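Local structure of amidase, hydantoinase/carbamoylase family (Burkholderia ambifaria, 5TP4) at residues H198-Q201 with G202-E206. The protein probably hydrolyses N-carbamoyl-L-amino acids as a zinc-dependent amidase of the peptidase M20 family. Numbering follows the deposited sequence.
Sequences HIEQ and GPVLE. With ZN (zinc ion), chain P.
Both carboxylate oxygens of Glu200 are spent on consecutive backbone amides at the start of helix 204-208, one oxygen to each N-H. Val204 N donates to Glu200 OE1 at 2.9 Å, on the syn lone pair. Leu205 N reaches Glu200 OE2, also at 2.9 Å and nearly straight, with an N-H...O angle of 165°. It too comes from the syn side, but 18° out of the carboxylate plane. Two bonds to different oxygens fix the rotation of the carboxylate, and a water hydrogen-bonded to Glu200 OE2 extends the grip to a third amide, accepting from Glu206 N at a water O to N distance of 3.0 Å. Glu200 gets there with CG anti to its own N (chi1 179°) and an extended chain, which carries the carboxylate past Gly202, whose C lies 3.0 Å from Glu200 OE1. The amides at this helix N-terminus would be expected to stabilise the buried negative charge. Leu205 CG packs 3.2 Å from Glu200 OE2, and Val204 CB lies against OE1. The turn links strand 193-199 of the central sheet to the short helix, at the zinc site of the M20 catalytic domain. His198, in the strand, binds the zinc ion through NE2 at 2.4 Å, alongside His92 and two waters; Glu200 follows in the turn. The imidazole is oriented by His198 ND1, which points almost straight, in the ring plane, at Ile199 O, 2.7 Å away. The Gln201 side chain lies near a second bound zinc ion, and its NE2 makes a weak hydrogen bond to Asp103, while its carbonyl O accepts a hydrogen bond from Thr237 of the second subunit.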
loop_
_atom_site.group_PDB
_atom_site.type_symbol
_atom_site.label_atom_id
_atom_site.label_comp_id
_atom_site.label_asym_id
_atom_site.label_seq_id
_atom_site.Cartn_x
_atom_site.Cartn_y
_atom_site.Cartn_z
ATOM N N HIS B 198 -4.473 21.268 27.426
ATOM C CA HIS B 198 -4.530 20.917 26.009
ATOM C C HIS B 198 -5.828 20.178 25.721
ATOM O O HIS B 198 -6.374 19.496 26.589
ATOM C CB HIS B 198 -3.326 20.024 25.641
ATOM C CG HIS B 198 -2.931 20.091 24.199
ATOM N ND1 HIS B 198 -3.624 19.428 23.204
ATOM C CD2 HIS B 198 -1.917 20.746 23.580
ATOM C CE1 HIS B 198 -3.067 19.690 22.034
ATOM N NE2 HIS B 198 -2.021 20.470 22.237
ATOM N N ILE B 199 -6.315 20.312 24.490
ATOM C CA ILE B 199 -7.403 19.427 24.078
ATOM C C ILE B 199 -6.874 17.994 24.008
ATOM O O ILE B 199 -5.691 17.751 23.755
ATOM C CB ILE B 199 -8.031 19.863 22.740
ATOM C CG1 ILE B 199 -6.996 19.921 21.593
ATOM C CG2 ILE B 199 -8.757 21.201 22.896
ATOM C CD1 ILE B 199 -7.635 19.952 20.211
ATOM N N GLU B 200 -7.757 17.032 24.268
ATOM C CA GLU B 200 -7.348 15.622 24.319
ATOM C C GLU B 200 -6.693 15.132 23.028
ATOM O O GLU B 200 -5.792 14.283 23.071
ATOM C CB GLU B 200 -8.559 14.742 24.608
ATOM C CG GLU B 200 -8.184 13.266 24.637
ATOM C CD GLU B 200 -9.383 12.368 24.728
ATOM O OE1 GLU B 200 -9.276 11.177 24.351
ATOM O OE2 GLU B 200 -10.434 12.870 25.172
ATOM N N GLN B 201 -7.166 15.597 21.877
ATOM C CA GLN B 201 -6.826 15.037 20.555
ATOM C C GLN B 201 -7.208 13.564 20.421
ATOM O O GLN B 201 -6.636 12.829 19.607
ATOM C CB GLN B 201 -5.350 15.229 20.209
ATOM C CG GLN B 201 -4.856 16.672 20.419
ATOM C CD GLN B 201 -3.386 16.801 20.076
ATOM O OE1 GLN B 201 -2.544 16.190 20.723
ATOM N NE2 GLN B 201 -3.077 17.589 19.045
ATOM N N GLY B 202 -8.190 13.137 21.190
ATOM C CA GLY B 202 -8.700 11.783 21.146
ATOM C C GLY B 202 -10.162 11.821 21.553
ATOM O O GLY B 202 -10.698 12.872 21.906
ATOM N N PRO B 203 -10.836 10.673 21.516
ATOM C CA PRO B 203 -12.299 10.634 21.694
ATOM C C PRO B 203 -12.788 10.309 23.097
ATOM O O PRO B 203 -14.012 10.310 23.305
ATOM C CB PRO B 203 -12.689 9.509 20.724
ATOM C CG PRO B 203 -11.507 8.521 20.900
ATOM C CD PRO B 203 -10.275 9.348 21.178
ATOM N N VAL B 204 -11.890 10.029 24.049
ATOM C CA VAL B 204 -12.310 9.404 25.308
ATOM C C VAL B 204 -13.152 10.352 26.153
ATOM O O VAL B 204 -14.227 9.986 26.642
ATOM C CB VAL B 204 -11.087 8.920 26.107
ATOM C CG1 VAL B 204 -11.552 8.428 27.475
ATOM C CG2 VAL B 204 -10.352 7.848 25.334
ATOM N N LEU B 205 -12.655 11.567 26.396
ATOM C CA LEU B 205 -13.394 12.435 27.305
ATOM C C LEU B 205 -14.740 12.826 26.705
ATOM O O LEU B 205 -15.757 12.861 27.412
ATOM C CB LEU B 205 -12.563 13.675 27.632
ATOM C CG LEU B 205 -11.186 13.381 28.237
ATOM C CD1 LEU B 205 -10.375 14.697 28.354
ATOM C CD2 LEU B 205 -11.358 12.729 29.599
ATOM N N GLU B 206 -14.763 13.126 25.401
ATOM C CA GLU B 206 -16.019 13.505 24.766
ATOM C C GLU B 206 -17.011 12.347 24.788
ATOM O O GLU B 206 -18.193 12.541 25.090
ATOM C CB GLU B 206 -15.755 13.979 23.333
ATOM C CG GLU B 206 -16.865 14.838 22.751
ATOM C CD GLU B 206 -17.843 14.024 21.980
ATOM O OE1 GLU B 206 -17.459 12.921 21.539
ATOM O OE2 GLU B 206 -18.999 14.473 21.818
HETATM ZN ZN ZN P . -0.449 20.776 20.450
HETATM O O HOH W 1 -12.477 14.067 23.709
HETATM O O HOH W 2 1.212 20.123 22.115
HETATM O O HOH W 3 0.301 19.130 19.085
#